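Local coordinates for protein 6-aminohexanoate-cyclic-dimer hydrolase (Arthrobacter sp., PDB 3A2Q) that hydrolyses the cyclic dimer of 6-aminohexanoate, a by-product of nylon-6 manufacture, to the linear dimer, as an amidase-family enzyme, at residues L71-V76 and D81-S86; S93-D98 and G328-R333; T264-G269 and L422-P427; D274-A279 and M447-Q452. The protein carries 1 engineered substitution. All coordinates share one frame; numbering follows the deposited sequence.

Contact 1: residues L71-V76 and D81-S86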
# COMPACT_ATOMS: atom_id res chain seq x y z
N LEU A 71 1.51 11.77 1.55
CA LEU A 71 0.75 11.06 2.56
C LEU A 71 -0.66 10.74 2.10
O LEU A 71 -1.34 11.59 1.53
CB LEU A 71 0.70 11.93 3.82
CG LEU A 71 0.21 11.37 5.15
CD1 LEU A 71 1.25 10.40 5.69
CD2 LEU A 71 0.01 12.53 6.13
N LYS A 72 -1.12 9.52 2.34
CA LYS A 72 -2.46 9.11 1.96
C LYS A 72 -3.43 9.82 2.90
O LYS A 72 -3.15 9.94 4.09
CB LYS A 72 -2.62 7.59 2.10
CG LYS A 72 -3.96 7.03 1.64
CD LYS A 72 -4.01 5.53 1.86
CE LYS A 72 -5.25 4.90 1.26
NZ LYS A 72 -5.34 3.43 1.55
N ASP A 73 -4.56 10.29 2.38
CA ASP A 73 -5.53 10.97 3.23
C ASP A 73 -6.45 9.97 3.90
O ASP A 73 -7.68 10.00 3.75
CB ASP A 73 -6.35 11.99 2.42
CG ASP A 73 -7.29 12.80 3.29
OD1 ASP A 73 -6.89 13.16 4.42
OD2 ASP A 73 -8.42 13.10 2.86
N LEU A 74 -5.84 9.06 4.66
CA LEU A 74 -6.55 8.02 5.39
C LEU A 74 -5.68 7.52 6.54
O LEU A 74 -4.46 7.38 6.39
CB LEU A 74 -6.88 6.85 4.46
CG LEU A 74 -7.81 5.77 5.00
CD1 LEU A 74 -9.23 6.33 5.14
CD2 LEU A 74 -7.82 4.58 4.05
N THR A 75 -6.32 7.26 7.68
CA THR A 75 -5.64 6.74 8.87
C THR A 75 -4.71 7.74 9.55
O THR A 75 -5.04 8.29 10.61
CB THR A 75 -4.84 5.45 8.54
OG1 THR A 75 -5.70 4.54 7.84
CG2 THR A 75 -4.34 4.78 9.82
N VAL A 76 -3.53 7.96 8.97
CA VAL A 76 -2.58 8.89 9.56
C VAL A 76 -2.99 10.29 9.14
O VAL A 76 -3.52 10.48 8.05
CB VAL A 76 -1.13 8.62 9.07
CG1 VAL A 76 -0.71 7.22 9.46
CG2 VAL A 76 -1.04 8.80 7.57
N ASP A 81 -4.11 20.18 8.78
CA ASP A 81 -4.45 19.95 7.39
C ASP A 81 -5.79 19.25 7.17
O ASP A 81 -6.28 18.52 8.03
CB ASP A 81 -3.34 19.16 6.70
CG ASP A 81 -1.99 19.84 6.81
OD1 ASP A 81 -1.93 21.07 6.61
OD2 ASP A 81 -0.99 19.15 7.10
N ILE A 82 -6.37 19.49 6.00
CA ILE A 82 -7.64 18.90 5.62
C ILE A 82 -7.57 17.37 5.71
O ILE A 82 -6.59 16.77 5.29
CB ILE A 82 -8.03 19.30 4.18
CG1 ILE A 82 -8.29 20.80 4.11
CG2 ILE A 82 -9.26 18.53 3.73
CD1 ILE A 82 -9.51 21.24 4.90
N ASN A 83 -8.62 16.76 6.25
CA ASN A 83 -8.69 15.31 6.38
C ASN A 83 -10.09 14.85 5.96
O ASN A 83 -11.05 15.04 6.70
CB ASN A 83 -8.44 14.90 7.84
CG ASN A 83 -8.45 13.40 8.04
OD1 ASN A 83 -8.91 12.90 9.07
ND2 ASN A 83 -7.93 12.67 7.06
N THR A 84 -10.20 14.25 4.78
CA THR A 84 -11.50 13.81 4.28
C THR A 84 -11.73 12.30 4.29
O THR A 84 -12.87 11.85 4.46
CB THR A 84 -11.72 14.29 2.83
OG1 THR A 84 -10.81 13.61 1.96
CG2 THR A 84 -11.48 15.80 2.73
N SER A 85 -10.67 11.52 4.11
CA SER A 85 -10.80 10.07 4.05
C SER A 85 -11.73 9.76 2.88
O SER A 85 -12.34 8.70 2.82
CB SER A 85 -11.39 9.52 5.34
OG SER A 85 -10.48 9.65 6.42
N SER A 86 -11.83 10.73 1.97
CA SER A 86 -12.68 10.64 0.79
C SER A 86 -14.15 10.41 1.10
O SER A 86 -14.87 9.73 0.36
CB SER A 86 -12.16 9.56 -0.17
OG SER A 86 -11.01 10.05 -0.84

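Contact 2: residues S93-D98 and G328-R333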
# COMPACT_ATOMS: atom_id res chain seq x y z
N SER A 93 -17.31 19.48 5.13
CA SER A 93 -17.15 20.02 6.48
C SER A 93 -15.88 20.84 6.63
O SER A 93 -15.77 21.67 7.54
CB SER A 93 -17.12 18.88 7.51
OG SER A 93 -15.85 18.24 7.51
N GLY A 94 -14.91 20.61 5.75
CA GLY A 94 -13.66 21.35 5.83
C GLY A 94 -12.85 20.96 7.06
O GLY A 94 -11.92 21.66 7.45
N TYR A 95 -13.20 19.82 7.66
CA TYR A 95 -12.50 19.33 8.85
C TYR A 95 -10.99 19.27 8.66
O TYR A 95 -10.50 18.92 7.59
CB TYR A 95 -13.02 17.93 9.22
CG TYR A 95 -12.21 17.24 10.30
CD1 TYR A 95 -12.18 17.74 11.60
CD2 TYR A 95 -11.43 16.12 10.00
CE1 TYR A 95 -11.41 17.13 12.58
CE2 TYR A 95 -10.64 15.51 10.98
CZ TYR A 95 -10.64 16.02 12.27
OH TYR A 95 -9.85 15.45 13.24
N ARG A 96 -10.26 19.63 9.72
CA ARG A 96 -8.80 19.59 9.70
C ARG A 96 -8.33 18.86 10.96
O ARG A 96 -8.87 19.07 12.04
CB ARG A 96 -8.23 21.01 9.68
CG ARG A 96 -8.42 21.74 8.36
CD ARG A 96 -8.01 23.20 8.45
NE ARG A 96 -8.20 23.90 7.19
CZ ARG A 96 -7.31 23.94 6.20
NH1 ARG A 96 -6.15 23.32 6.33
NH2 ARG A 96 -7.58 24.59 5.08
N ALA A 97 -7.33 17.99 10.80
CA ALA A 97 -6.80 17.23 11.93
C ALA A 97 -6.10 18.16 12.92
O ALA A 97 -5.55 19.19 12.54
CB ALA A 97 -5.82 16.17 11.43
N ASP A 98 -6.11 17.78 14.19
CA ASP A 98 -5.48 18.60 15.23
C ASP A 98 -4.10 18.13 15.68
O ASP A 98 -3.50 18.75 16.55
CB ASP A 98 -6.40 18.68 16.45
CG ASP A 98 -6.80 17.31 16.97
OD1 ASP A 98 -5.89 16.48 17.21
OD2 ASP A 98 -8.01 17.06 17.13
N GLY A 328 -18.07 11.15 12.11
CA GLY A 328 -19.19 12.00 12.46
C GLY A 328 -18.84 12.81 13.70
O GLY A 328 -19.09 14.01 13.77
N GLU A 329 -18.25 12.14 14.69
CA GLU A 329 -17.86 12.80 15.93
C GLU A 329 -16.83 13.89 15.69
O GLU A 329 -16.83 14.91 16.38
CB GLU A 329 -17.29 11.79 16.93
CG GLU A 329 -18.29 10.76 17.41
CD GLU A 329 -17.71 9.87 18.49
OE1 GLU A 329 -17.32 10.41 19.55
OE2 GLU A 329 -17.64 8.64 18.29
N LEU A 330 -15.95 13.68 14.72
CA LEU A 330 -14.92 14.66 14.40
C LEU A 330 -15.49 16.01 14.01
O LEU A 330 -14.91 17.05 14.32
CB LEU A 330 -14.02 14.15 13.27
CG LEU A 330 -13.10 12.98 13.58
CD1 LEU A 330 -12.31 12.62 12.34
CD2 LEU A 330 -12.16 13.34 14.71
N ILE A 331 -16.63 16.01 13.33
CA ILE A 331 -17.25 17.26 12.91
C ILE A 331 -18.38 17.71 13.82
O ILE A 331 -18.86 18.83 13.71
CB ILE A 331 -17.77 17.15 11.47
CG1 ILE A 331 -18.79 16.02 11.36
CG2 ILE A 331 -16.60 16.92 10.52
CD1 ILE A 331 -19.49 15.96 10.02
N GLY A 332 -18.82 16.83 14.72
CA GLY A 332 -19.87 17.18 15.65
C GLY A 332 -21.29 16.78 15.28
O GLY A 332 -22.23 17.17 15.96
N ARG A 333 -21.45 16.01 14.21
CA ARG A 333 -22.78 15.57 13.80
C ARG A 333 -22.72 14.19 13.17
O ARG A 333 -21.75 13.85 12.49
CB ARG A 333 -23.38 16.55 12.79
CG ARG A 333 -22.74 16.49 11.41
CD ARG A 333 -23.39 17.47 10.44
NE ARG A 333 -22.83 17.35 9.10
CZ ARG A 333 -23.03 16.31 8.29
NH1 ARG A 333 -23.79 15.30 8.69
NH2 ARG A 333 -22.47 16.29 7.09

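Contact 3: residues T264-G269 and L422-P427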
# COMPACT_ATOMS: atom_id res chain seq x y z
N THR A 264 2.25 -20.12 -9.67
CA THR A 264 1.86 -19.54 -10.95
C THR A 264 0.48 -19.98 -11.46
O THR A 264 0.24 -20.09 -12.66
CB THR A 264 2.93 -19.80 -12.03
OG1 THR A 264 3.23 -21.20 -12.10
CG2 THR A 264 4.20 -19.02 -11.71
N HIS A 265 -0.42 -20.24 -10.52
CA HIS A 265 -1.80 -20.59 -10.84
C HIS A 265 -2.62 -20.15 -9.64
O HIS A 265 -2.05 -19.82 -8.60
CB HIS A 265 -1.97 -22.10 -11.10
CG HIS A 265 -1.93 -22.96 -9.87
ND1 HIS A 265 -0.76 -23.23 -9.19
CD2 HIS A 265 -2.92 -23.60 -9.21
CE1 HIS A 265 -1.03 -24.01 -8.16
NE2 HIS A 265 -2.33 -24.25 -8.14
N ASN A 266 -3.94 -20.10 -9.78
CA ASN A 266 -4.80 -19.72 -8.66
C ASN A 266 -5.17 -20.99 -7.91
O ASN A 266 -6.01 -21.77 -8.37
CB ASN A 266 -6.07 -19.03 -9.17
CG ASN A 266 -7.08 -18.82 -8.06
OD1 ASN A 266 -6.75 -18.90 -6.88
ND2 ASN A 266 -8.32 -18.53 -8.44
N PRO A 267 -4.55 -21.22 -6.74
CA PRO A 267 -4.81 -22.42 -5.93
C PRO A 267 -6.24 -22.60 -5.46
O PRO A 267 -6.63 -23.71 -5.10
CB PRO A 267 -3.83 -22.28 -4.77
CG PRO A 267 -3.64 -20.81 -4.64
CD PRO A 267 -3.61 -20.31 -6.06
N VAL A 268 -7.02 -21.53 -5.45
CA VAL A 268 -8.40 -21.61 -5.01
C VAL A 268 -9.24 -22.23 -6.13
O VAL A 268 -10.22 -22.94 -5.87
CB VAL A 268 -8.95 -20.21 -4.61
CG1 VAL A 268 -10.39 -20.32 -4.12
CG2 VAL A 268 -8.08 -19.63 -3.50
N GLY A 269 -8.82 -21.99 -7.37
CA GLY A 269 -9.52 -22.55 -8.52
C GLY A 269 -10.83 -21.90 -8.90
O GLY A 269 -11.59 -22.47 -9.70
N LEU A 422 -7.19 -8.42 -5.42
CA LEU A 422 -6.65 -8.69 -4.08
C LEU A 422 -6.53 -10.14 -3.61
O LEU A 422 -6.09 -10.39 -2.49
CB LEU A 422 -7.46 -7.89 -3.05
CG LEU A 422 -8.99 -8.06 -3.04
CD1 LEU A 422 -9.36 -9.45 -2.54
CD2 LEU A 422 -9.63 -7.00 -2.15
N ALA A 423 -6.90 -11.11 -4.45
CA ALA A 423 -6.85 -12.51 -4.04
C ALA A 423 -5.46 -13.01 -3.62
O ALA A 423 -5.36 -13.84 -2.72
CB ALA A 423 -7.40 -13.40 -5.15
N PHE A 424 -4.41 -12.51 -4.26
CA PHE A 424 -3.04 -12.93 -3.92
C PHE A 424 -2.35 -12.03 -2.89
O PHE A 424 -1.21 -12.29 -2.50
CB PHE A 424 -2.18 -13.00 -5.18
CG PHE A 424 -2.38 -14.25 -6.00
CD1 PHE A 424 -3.51 -15.05 -5.84
CD2 PHE A 424 -1.45 -14.60 -6.98
CE1 PHE A 424 -3.71 -16.18 -6.63
CE2 PHE A 424 -1.65 -15.73 -7.78
CZ PHE A 424 -2.78 -16.52 -7.60
N THR A 425 -3.02 -10.97 -2.44
CA THR A 425 -2.41 -10.09 -1.45
C THR A 425 -3.06 -10.20 -0.07
O THR A 425 -2.37 -10.17 0.95
CB THR A 425 -2.46 -8.60 -1.89
OG1 THR A 425 -3.78 -8.28 -2.36
CG2 THR A 425 -1.44 -8.31 -2.99
N VAL A 426 -4.38 -10.37 -0.04
CA VAL A 426 -5.09 -10.44 1.23
C VAL A 426 -4.68 -11.56 2.21
O VAL A 426 -4.74 -11.36 3.42
CB VAL A 426 -6.63 -10.48 0.99
CG1 VAL A 426 -7.06 -11.83 0.47
CG2 VAL A 426 -7.36 -10.13 2.27
N PRO A 427 -4.23 -12.73 1.70
CA PRO A 427 -3.85 -13.76 2.67
C PRO A 427 -2.75 -13.30 3.63
O PRO A 427 -2.69 -13.73 4.78
CB PRO A 427 -3.37 -14.91 1.79
CG PRO A 427 -4.09 -14.70 0.50
CD PRO A 427 -4.04 -13.21 0.32

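Contact 4: residues D274-A279 and M447-Q452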
# COMPACT_ATOMS: atom_id res chain seq x y z
N ASP A 274 -4.24 -14.77 -14.69
CA ASP A 274 -3.86 -14.18 -15.97
C ASP A 274 -2.47 -14.70 -16.37
O ASP A 274 -1.52 -14.59 -15.59
CB ASP A 274 -3.81 -12.66 -15.87
CG ASP A 274 -3.32 -12.01 -17.14
OD1 ASP A 274 -4.10 -11.94 -18.11
OD2 ASP A 274 -2.15 -11.58 -17.18
N PRO A 275 -2.33 -15.24 -17.59
CA PRO A 275 -1.06 -15.77 -18.09
C PRO A 275 0.13 -14.82 -18.01
O PRO A 275 1.25 -15.25 -17.72
CB PRO A 275 -1.38 -16.16 -19.54
CG PRO A 275 -2.86 -16.43 -19.50
CD PRO A 275 -3.39 -15.35 -18.61
N GLU A 276 -0.10 -13.54 -18.28
CA GLU A 276 0.98 -12.57 -18.24
C GLU A 276 1.43 -12.31 -16.82
O GLU A 276 2.61 -12.10 -16.57
CB GLU A 276 0.58 -11.26 -18.94
CG GLU A 276 0.12 -11.49 -20.39
CD GLU A 276 0.10 -10.22 -21.22
OE1 GLU A 276 -0.09 -9.13 -20.66
OE2 GLU A 276 0.28 -10.34 -22.46
N CYS A 277 0.49 -12.31 -15.88
CA CYS A 277 0.84 -12.12 -14.48
C CYS A 277 1.66 -13.33 -14.02
O CYS A 277 2.67 -13.18 -13.34
CB CYS A 277 -0.42 -12.01 -13.61
SG CYS A 277 -1.29 -10.45 -13.83
N ALA A 278 1.22 -14.52 -14.41
CA ALA A 278 1.91 -15.74 -14.04
C ALA A 278 3.32 -15.79 -14.63
O ALA A 278 4.27 -16.19 -13.96
CB ALA A 278 1.12 -16.96 -14.50
N ALA A 279 3.46 -15.35 -15.88
CA ALA A 279 4.75 -15.37 -16.55
C ALA A 279 5.77 -14.43 -15.90
O ALA A 279 6.97 -14.71 -15.91
CB ALA A 279 4.58 -15.03 -18.03
N MET A 447 1.13 -2.20 -19.66
CA MET A 447 0.74 -1.91 -18.28
C MET A 447 1.64 -2.68 -17.30
O MET A 447 1.93 -3.85 -17.51
CB MET A 447 -0.72 -2.31 -18.05
CG MET A 447 -1.73 -1.54 -18.91
SD MET A 447 -1.56 0.24 -18.73
CE MET A 447 -2.21 0.48 -17.08
N PRO A 448 2.09 -2.02 -16.23
CA PRO A 448 2.96 -2.68 -15.24
C PRO A 448 2.33 -3.90 -14.58
O PRO A 448 1.12 -3.93 -14.32
CB PRO A 448 3.25 -1.56 -14.24
CG PRO A 448 3.15 -0.31 -15.07
CD PRO A 448 1.94 -0.59 -15.92
N ILE A 449 3.15 -4.91 -14.32
CA ILE A 449 2.74 -6.15 -13.66
C ILE A 449 3.73 -6.37 -12.51
O ILE A 449 4.93 -6.51 -12.74
CB ILE A 449 2.80 -7.37 -14.61
CG1 ILE A 449 1.73 -7.25 -15.70
CG2 ILE A 449 2.61 -8.67 -13.83
CD1 ILE A 449 1.69 -8.42 -16.68
N GLY A 450 3.23 -6.39 -11.28
CA GLY A 450 4.12 -6.60 -10.16
C GLY A 450 4.35 -8.05 -9.79
O GLY A 450 3.51 -8.92 -10.06
N VAL A 451 5.51 -8.33 -9.21
CA VAL A 451 5.84 -9.67 -8.74
C VAL A 451 5.94 -9.54 -7.22
O VAL A 451 6.61 -8.63 -6.71
CB VAL A 451 7.17 -10.17 -9.34
CG1 VAL A 451 7.54 -11.51 -8.73
CG2 VAL A 451 7.03 -10.31 -10.85
N GLN A 452 5.26 -10.43 -6.51
CA GLN A 452 5.22 -10.38 -5.05
C GLN A 452 6.14 -11.40 -4.39
O GLN A 452 6.25 -12.54 -4.85
CB GLN A 452 3.78 -10.60 -4.56
CG GLN A 452 3.57 -10.29 -3.07
CD GLN A 452 2.13 -10.46 -2.59
OE1 GLN A 452 1.77 -9.96 -1.53
NE2 GLN A 452 1.31 -11.17 -3.37
O HOH W 1 3.87 -11.67 -11.28

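Contact 1: residues L71-V76 and D81-S86
Asp73 reaches across from 71-76 to collect donors from three consecutive residues, Asn83, Thr84 and Ser85, a worked example of a buried carboxylate organising a loop that lacks regular secondary structure. CB already points toward 81-86, and with CG anti to the backbone N (chi1 -175°) the carboxylate carbon lies 3.6 Å from Thr84 N. Beyond CG the two oxygens divide the work. OD1 takes ND2 of Asn83 at 2.9 Å; the donor stands 40° above the carboxylate plane, while OD1 itself lies close to the plane of the asparagine amide. OD1 also forms a salt bridge with Lys117. OD2 accepts three bonds. Thr84 N comes to OD2 at 2.9 Å on its syn lone pair, and Thr84 OG1 at 2.6 Å nearly in line with the C-O bond. Ser85 N meets OD2 at 3.0 Å, from 62° out of the plane. Trp134 is a further partner of Thr84 OG1. Alongside, CD1 of Leu74 rests 3.8 Å from Ser85 OG. With an alanine in place of Asp73, the amides of Thr84 and Ser85 would probably lose their common acceptor and Lys117 its counter-charge. Asp73 directly follows Lys72, probably part of the charge relay, as in related amidases, whose NZ hydrogen-bonds Ser150. Gathering so many donors on one carboxylate is likely to stabilise its negative charge and hold it rigidly beside the active-site strand.

Contact 2: residues S93-D98 and G328-R333
Tyr95 and Leu330 meet where two helices run out, each ending at a glycine of positive phi: Gly94 after helix 88-93 and Gly332 after helix 308-331. CB of Leu330 lies over one face of the tyrosine ring, 4.1 Å from the centroid of Tyr95 and 16° off the ring normal, a CH-pi contact. The leucine branches then spread toward the phenol end, CD1 reaching Tyr95 CE2 at 3.6 Å and CD2 reaching Tyr95 OH at 3.5 Å. The ring is swung out to this place by its first torsion, with CG anti to the backbone N (chi1 171°), and the chain's own Ala97 N lies over its opposite face. Beside it, CG2 of Ile331 fits against both Tyr95 CB and Ser93, standing 3.4 Å from Ser93 OG. That hydroxyl is not short of partners: it closes an ST turn by accepting from Tyr95 N at 3.1 Å, and it is also bonded to Met90 O. On the other segment a Schellman motif ends the helix, with Arg333 N bonded to Gly328 O at 3.1 Å. Arg333 has a salt bridge to Asp339, and CD1 of Ile331 sits against one face of its guanidinium. The polar groups named here bond within or close to their own helix ends, and the seam between them is joined by dispersion and CH-pi contact, dependent on shape rather than on charge.

Contact 3: residues T264-G269 and L422-P427
ND2 of Asn266, a residue whose CA abuts the ring of Phe424, is gripped by two acceptors, Phe271 O and Asp270 OD1. The same amide uses its oxygen for an Asx turn: Val268 N donates to Asn266 OD1 at 3.0 Å, approaching from well above the carbonyl plane. A type I beta turn from Asn266 to Gly269, closed by Gly269 N on Asn266 O at 3.0 Å, shares this corner of the amidase fold, in the loop between strand 259-262 and helix 275-290. The principle illustrated is that a turn stiffened by its own bonds can offer a firm surface to an aromatic side chain. Phe424, from the link between helices 416-422 and 427-431, supplies that side chain. Its CG is anti to the carbonyl carbon (chi1 -79°), which carries the far end of the ring to the turn. CZ leads: Asn266 CA meets it at the ring edge, 3.9 Å away and near the ring plane. CE1 comes within 4.1 Å of Asn266 OD1, with amide and ring planes turned 65° apart. The ring also touches Leu386 and Pro387 of strand 383-387. A serine in place of Phe424 would probably open a gap between the turn and this strand, and leave Asn266 and Pro267 without their apolar neighbour. Pro267 CD lies 4.2 Å from Phe424 CE1, and His265 O stands 3.5 Å from Phe424 CZ.

Contact 4: residues D274-A279 and M447-Q452
Helix-on-sheet packing in the amidase alpha/beta fold brings Ile449, on strand 448-455, against Glu276 and Cys277 in the first turn of helix 275-290. Both ends of the branched side chain are used. With CG1 anti to the carbonyl carbon (chi1 -68°), CD1 extends to Glu276, 3.8 Å from Glu276 CB and equally far from Glu276 O. CG2 instead faces Cys277, lying 3.9 Å from Cys277 CA, with the sulfur SG of Cys277 a little farther off. One isoleucine thus straddles two successive helix residues, an instance of how a beta-branched side chain on a strand can grip a helix. Where the apolar contact stops, a water takes over: it donates to Cys277 O at 2.8 Å and to Gly450 O at 3.0 Å, bridging two backbone carbonyls that could not bond each other. The helix start is secured by Asp274 as N-cap, OD2 accepting from Cys277 N at 3.0 Å and more weakly from Glu276 N. OD2 is bonded to Gln392 as well, and the Glu276 carboxylate turns its polar end to Ser444 and the same Gln392. Farther along the helix, Ala280 touches both Ile449 and Val451, and Ala284 also meets Val451. Strand 448-455 runs between strands 435-442 and 383-387 in the sheet, and Cys277 touches Pro387 of the latter, so the helix covers two adjacent strands.

The contacts fall into two neighbourhoods on opposite sides of the chain's centre. Contacts 1 and 2 adjoin, Asp81 O lying 3.0 Å from Ala97 N, yet they differ sharply: contact 1 is buried near the catalytic centre and built on a carboxylate, while contact 2 is a surface seam of apolar groups. Contacts 3 and 4 also touch, Phe424 O meeting Gln452 NE2 at 2.9 Å, and both are mainly packing, partly buried in contact 3 and buried in contact 4, where water adds a bridge. Contacts 1 and 4 reach the same mixed sheet at different strands, with centres about 30 Å apart. Polar chemistry across the interface is thus richest beside the active site.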